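Relik capsid n-terminal domain (Oryctolagus cuniculus, PDB 2XGU) probably helps build the protein shell around the core of an ancient rabbit lentivirus, as the N-terminal domains of other retroviral capsid proteins do. Local coordinates at residues G17-W22 and I52-N57; K24-H29 and P34-Y39. All blocks are in the same frame, centred on the assembly; numbering follows the deposited sequence.

In the fold
From the N terminus the chain makes a short two-stranded hairpin (2-5 and 8-11) and then enters helix 16-29, which serves both contacts in turn. Interaction 2 is local: after the four residues 30-33 the chain doubles back as helix 34-43, and K24-H29 meets P34-Y39 nearly antiparallel. Interaction 1 reaches further, bringing helix 49-57 against G17-W22 across 29 intervening residues, so interaction 2 is nested inside the loop that interaction 1 closes. Their centres lie about 12 Å apart, and the contacts meet where the W22 indole packs on T36 and Y39. Together they tie three consecutive helices of the capsid N-terminal domain into one cluster.

Interaction 1. Residues G17-W22 and I52-N57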
loop_
_atom_site.group_PDB
_atom_site.type_symbol
_atom_site.label_atom_id
_atom_site.label_comp_id
_atom_site.label_asym_id
_atom_site.label_seq_id
_atom_site.Cartn_x
_atom_site.Cartn_y
_atom_site.Cartn_z
ATOM N N GLY A 17 -26.008 7.182 -2.879
ATOM C CA GLY A 17 -25.911 6.918 -1.453
ATOM C C GLY A 17 -24.487 6.651 -1.013
ATOM O O GLY A 17 -24.029 7.165 0.015
ATOM N N LEU A 18 -23.769 5.850 -1.795
ATOM C CA LEU A 18 -22.375 5.592 -1.482
ATOM C C LEU A 18 -21.500 6.824 -1.677
ATOM O O LEU A 18 -20.611 7.086 -0.871
ATOM C CB LEU A 18 -21.840 4.432 -2.301
ATOM C CG LEU A 18 -20.396 4.060 -1.960
ATOM C CD1 LEU A 18 -20.213 3.780 -0.467
ATOM C CD2 LEU A 18 -19.976 2.855 -2.796
ATOM N N ILE A 19 -21.760 7.597 -2.727
ATOM C CA ILE A 19 -21.009 8.825 -2.928
ATOM C C ILE A 19 -21.193 9.726 -1.711
ATOM O O ILE A 19 -20.215 10.224 -1.134
ATOM C CB ILE A 19 -21.447 9.544 -4.208
ATOM C CG1 ILE A 19 -21.045 8.708 -5.424
ATOM C CG2 ILE A 19 -20.843 10.951 -4.273
ATOM C CD1 ILE A 19 -21.639 9.201 -6.728
ATOM N N ALA A 20 -22.442 9.901 -1.291
ATOM C CA ALA A 20 -22.741 10.757 -0.141
ATOM C C ALA A 20 -22.081 10.235 1.129
ATOM O O ALA A 20 -21.555 11.018 1.915
ATOM C CB ALA A 20 -24.240 10.905 0.054
ATOM N N ALA A 21 -22.102 8.913 1.319
ATOM C CA ALA A 21 -21.529 8.308 2.516
ATOM C C ALA A 21 -19.996 8.435 2.563
ATOM O O ALA A 21 -19.423 8.724 3.621
ATOM C CB ALA A 21 -21.960 6.847 2.614
ATOM N N TRP A 22 -19.348 8.219 1.423
ATOM C CA TRP A 22 -17.911 8.403 1.305
ATOM C C TRP A 22 -17.531 9.854 1.600
ATOM O O TRP A 22 -16.587 10.118 2.346
ATOM C CB TRP A 22 -17.455 8.026 -0.106
ATOM C CG TRP A 22 -16.061 8.501 -0.446
ATOM C CD1 TRP A 22 -15.735 9.438 -1.387
ATOM C CD2 TRP A 22 -14.822 8.093 0.160
ATOM N NE1 TRP A 22 -14.376 9.621 -1.422
ATOM C CE2 TRP A 22 -13.790 8.810 -0.490
ATOM C CE3 TRP A 22 -14.482 7.171 1.160
ATOM C CZ2 TRP A 22 -12.441 8.661 -0.152
ATOM C CZ3 TRP A 22 -13.128 7.018 1.492
ATOM C CH2 TRP A 22 -12.133 7.764 0.838
ATOM N N ILE A 52 -13.236 4.115 -9.228
ATOM C CA ILE A 52 -12.278 4.617 -8.260
ATOM C C ILE A 52 -11.997 6.096 -8.509
ATOM O O ILE A 52 -11.952 6.892 -7.583
ATOM C CB ILE A 52 -10.986 3.793 -8.318
ATOM C CG1 ILE A 52 -11.240 2.408 -7.711
ATOM C CG2 ILE A 52 -9.845 4.523 -7.574
ATOM C CD1 ILE A 52 -10.144 1.398 -8.000
ATOM N N ASN A 53 -11.785 6.454 -9.767
ATOM C CA ASN A 53 -11.494 7.836 -10.106
ATOM C C ASN A 53 -12.686 8.728 -9.822
ATOM O O ASN A 53 -12.524 9.875 -9.441
ATOM C CB ASN A 53 -11.044 7.947 -11.556
ATOM C CG ASN A 53 -9.692 7.297 -11.768
ATOM O OD1 ASN A 53 -8.913 7.189 -10.815
ATOM N ND2 ASN A 53 -9.411 6.856 -12.986
ATOM N N MET A 54 -13.883 8.174 -9.980
ATOM C CA MET A 54 -15.097 8.916 -9.701
ATOM C C MET A 54 -15.083 9.350 -8.234
ATOM O O MET A 54 -15.321 10.526 -7.906
ATOM C CB MET A 54 -16.298 8.009 -9.994
ATOM C CG MET A 54 -17.414 8.654 -10.730
ATOM S SD MET A 54 -18.131 9.868 -9.644
ATOM C CE MET A 54 -18.190 8.979 -8.112
ATOM N N LEU A 55 -14.820 8.417 -7.332
ATOM C CA LEU A 55 -14.863 8.746 -5.912
ATOM C C LEU A 55 -13.735 9.690 -5.524
ATOM O O LEU A 55 -13.929 10.584 -4.699
ATOM C CB LEU A 55 -14.834 7.494 -5.033
ATOM C CG LEU A 55 -16.172 6.792 -4.786
ATOM C CD1 LEU A 55 -16.009 5.773 -3.686
ATOM C CD2 LEU A 55 -17.265 7.771 -4.420
ATOM N N LEU A 56 -12.555 9.493 -6.105
ATOM C CA LEU A 56 -11.436 10.390 -5.834
ATOM C C LEU A 56 -11.769 11.803 -6.314
ATOM O O LEU A 56 -11.546 12.787 -5.606
ATOM C CB LEU A 56 -10.149 9.909 -6.516
ATOM C CG LEU A 56 -9.508 8.614 -6.009
ATOM C CD1 LEU A 56 -8.281 8.275 -6.838
ATOM C CD2 LEU A 56 -9.137 8.737 -4.537
ATOM N N ASN A 57 -12.321 11.891 -7.520
ATOM C CA ASN A 57 -12.544 13.184 -8.158
ATOM C C ASN A 57 -13.656 14.012 -7.523
ATOM O O ASN A 57 -13.634 15.243 -7.607
ATOM C CB ASN A 57 -12.841 12.989 -9.643
ATOM C CG ASN A 57 -11.611 12.559 -10.436
ATOM O OD1 ASN A 57 -11.722 12.141 -11.587
ATOM N ND2 ASN A 57 -10.439 12.684 -9.829
#
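The first and third helices of the capsid N-terminal bundle, 16-29 and 49-57, meet here, and the contact illustrates how one leucine can engage two residues a turn apart. L55 reaches between I19 and W22 on the partner helix. Its CD2 methyl does most of the touching: it lies 3.8 Å from W22 CD1 and 4.0 Å from I19 CG1. The other branch, CD1, lies over one face of the W22 indole, 4.2 Å above the plane and near the rim. The local axes come within 10.7 Å and cross at -46°.

W22 holds CG anti to the backbone N (chi1 165°), which sends the indole toward helix 49-57; the rotation about CB-CG then turns its pyrrole edge to L55. There NE1 makes a weak bond to the backbone carbonyl L55 O, at 3.4 Å and bent to 132° at the hydrogen. The stronger polar partner of NE1 is the hydroxyl of T59, just beyond that helix, and T59 OG1 is also hydrogen-bonded to L55 O. The indole nitrogen, threonine hydroxyl and carbonyl thus form a compact polar cluster beside the apolar packing. F40 meets the W22 ring with its plane steeply inclined.

Nearer the start of helix 16-29, I19 meets M54, whose chain, bent at chi2 and chi3, brings its terminal methyl back to it. M54 CE lies 3.7 Å from I19 CD1, and the two side chains run roughly perpendicular. F47 packs on L18 and L55, and V14 on I19, extending the apolar surface past the two helices.

The chemistry implies a division of labour: aliphatic packing joins the helices, while the N-H of the buried indole is bonded to T59 and weakly to L55 O, which probably helps fix the ring's rotation.

Interaction 2. Residues K24-H29 and P34-Y39; sequences KQVQEH and PATITY
The phenol ring of Y39 has Q25 laid over one face: Q25 CG stands 4.0 Å from the ring centroid, 18° off the normal, in a CH-pi contact. The glutamine's amide continues past the ring's CD1 edge, its plane only 13° from that of the ring, with OE1 3.9 Å from Y39 CD1. W22 CE3 packs on Y39 CD2, and A21 CB on Y39 OH. A second ring, that of H29, has CG of its neighbour E28 over one face.

A bend at chi2 (63°) turns the Q25 amide along helix 34-43, so that NE2 donates to T36 OG1 at 3.1 Å; the hydroxyl lies somewhat out of the amide plane, and the bond is fairly straight. T36 in turn is hydrogen-bonded to G30 O, the carbonyl just past helix 16-29, while its methyl CG2 meets V26 CG2 at 4.1 Å. H29 ND1 donates to a lone pair of Q25 O at 3.2 Å, joining the helical bond from H29 N on that carbonyl. On helix 34-43, T38 OG1 is hydrogen-bonded to T38 OG1 of the second subunit.

The threonine hydroxyl therefore relays a polar link from the end of helix 16-29, through T36, to Q25 across the loop 30-33.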
loop_
_atom_site.group_PDB
_atom_site.type_symbol
_atom_site.label_atom_id
_atom_site.label_comp_id
_atom_site.label_asym_id
_atom_site.label_seq_id
_atom_site.Cartn_x
_atom_site.Cartn_y
_atom_site.Cartn_z
ATOM N N LYS A 24 -19.142 12.070 3.427
ATOM C CA LYS A 24 -19.302 12.340 4.855
ATOM C C LYS A 24 -18.130 11.766 5.651
ATOM O O LYS A 24 -17.641 12.394 6.582
ATOM C CB LYS A 24 -20.625 11.780 5.376
ATOM C CG LYS A 24 -21.849 12.590 4.962
ATOM N N GLN A 25 -17.673 10.575 5.269
ATOM C CA GLN A 25 -16.544 9.934 5.941
ATOM C C GLN A 25 -15.313 10.822 5.831
ATOM O O GLN A 25 -14.637 11.078 6.822
ATOM C CB GLN A 25 -16.272 8.540 5.350
ATOM C CG GLN A 25 -15.024 7.835 5.869
ATOM C CD GLN A 25 -15.079 7.531 7.350
ATOM O OE1 GLN A 25 -16.156 7.340 7.918
ATOM N NE2 GLN A 25 -13.913 7.495 7.990
ATOM N N VAL A 26 -15.025 11.300 4.620
ATOM C CA VAL A 26 -13.883 12.178 4.404
ATOM C C VAL A 26 -14.038 13.490 5.170
ATOM O O VAL A 26 -13.111 13.923 5.851
ATOM C CB VAL A 26 -13.643 12.450 2.905
ATOM C CG1 VAL A 26 -12.517 13.453 2.697
ATOM C CG2 VAL A 26 -13.313 11.145 2.182
ATOM N N GLN A 27 -15.209 14.114 5.082
ATOM C CA GLN A 27 -15.392 15.403 5.737
ATOM C C GLN A 27 -15.228 15.273 7.246
ATOM O O GLN A 27 -14.628 16.131 7.894
ATOM C CB GLN A 27 -16.761 15.999 5.405
ATOM C CG GLN A 27 -16.966 17.380 5.992
ATOM C CD GLN A 27 -18.282 18.001 5.572
ATOM O OE1 GLN A 27 -18.544 19.173 5.849
ATOM N NE2 GLN A 27 -19.119 17.218 4.896
ATOM N N GLU A 28 -15.753 14.186 7.799
ATOM C CA GLU A 28 -15.795 14.005 9.245
ATOM C C GLU A 28 -14.444 13.620 9.829
ATOM O O GLU A 28 -14.108 14.023 10.942
ATOM C CB GLU A 28 -16.864 12.966 9.624
ATOM C CG GLU A 28 -17.046 12.747 11.121
ATOM C CD GLU A 28 -17.768 13.895 11.812
ATOM O OE1 GLU A 28 -18.366 14.740 11.114
ATOM O OE2 GLU A 28 -17.744 13.944 13.061
ATOM N N HIS A 29 -13.658 12.855 9.078
ATOM C CA HIS A 29 -12.444 12.256 9.637
ATOM C C HIS A 29 -11.154 12.621 8.889
ATOM O O HIS A 29 -10.065 12.552 9.456
ATOM C CB HIS A 29 -12.594 10.731 9.729
ATOM C CG HIS A 29 -13.838 10.284 10.442
ATOM N ND1 HIS A 29 -14.989 9.922 9.776
ATOM C CD2 HIS A 29 -14.104 10.139 11.761
ATOM C CE1 HIS A 29 -15.915 9.575 10.653
ATOM N NE2 HIS A 29 -15.403 9.699 11.867
ATOM N N PRO A 34 -6.528 7.079 9.237
ATOM C CA PRO A 34 -6.528 5.611 9.119
ATOM C C PRO A 34 -7.924 5.001 8.915
ATOM O O PRO A 34 -8.083 4.110 8.084
ATOM C CB PRO A 34 -5.936 5.153 10.452
ATOM C CG PRO A 34 -5.096 6.273 10.888
ATOM C CD PRO A 34 -5.773 7.533 10.419
ATOM N N ALA A 35 -8.928 5.468 9.658
ATOM C CA ALA A 35 -10.261 4.916 9.493
ATOM C C ALA A 35 -10.819 5.148 8.085
ATOM O O ALA A 35 -11.588 4.334 7.572
ATOM C CB ALA A 35 -11.211 5.507 10.524
ATOM N N THR A 36 -10.473 6.284 7.489
ATOM C CA THR A 36 -10.939 6.595 6.134
ATOM C C THR A 36 -10.295 5.681 5.085
ATOM O O THR A 36 -10.948 5.260 4.110
ATOM C CB THR A 36 -10.699 8.063 5.791
ATOM O OG1 THR A 36 -11.388 8.861 6.755
ATOM C CG2 THR A 36 -11.229 8.396 4.393
ATOM N N ILE A 37 -9.015 5.379 5.278
ATOM C CA ILE A 37 -8.306 4.462 4.389
ATOM C C ILE A 37 -8.892 3.044 4.468
ATOM O O ILE A 37 -9.163 2.417 3.455
ATOM C CB ILE A 37 -6.799 4.465 4.667
ATOM C CG1 ILE A 37 -6.230 5.888 4.524
ATOM C CG2 ILE A 37 -6.101 3.475 3.737
ATOM C CD1 ILE A 37 -4.765 6.038 5.004
ATOM N N THR A 38 -9.154 2.557 5.674
ATOM C CA THR A 38 -9.846 1.287 5.811
ATOM C C THR A 38 -11.224 1.315 5.122
ATOM O O THR A 38 -11.608 0.387 4.417
ATOM C CB THR A 38 -10.028 0.964 7.282
ATOM O OG1 THR A 38 -8.734 0.804 7.879
ATOM C CG2 THR A 38 -10.835 -0.308 7.469
ATOM N N TYR A 39 -11.957 2.401 5.331
ATOM C CA TYR A 39 -13.273 2.571 4.708
ATOM C C TYR A 39 -13.176 2.492 3.184
ATOM O O TYR A 39 -13.954 1.772 2.540
ATOM C CB TYR A 39 -13.868 3.918 5.148
ATOM C CG TYR A 39 -15.307 4.209 4.737
ATOM C CD1 TYR A 39 -16.332 4.173 5.681
ATOM C CD2 TYR A 39 -15.632 4.566 3.436
ATOM C CE1 TYR A 39 -17.642 4.460 5.339
ATOM C CE2 TYR A 39 -16.964 4.859 3.085
ATOM C CZ TYR A 39 -17.946 4.800 4.043
ATOM O OH TYR A 39 -19.253 5.095 3.716
#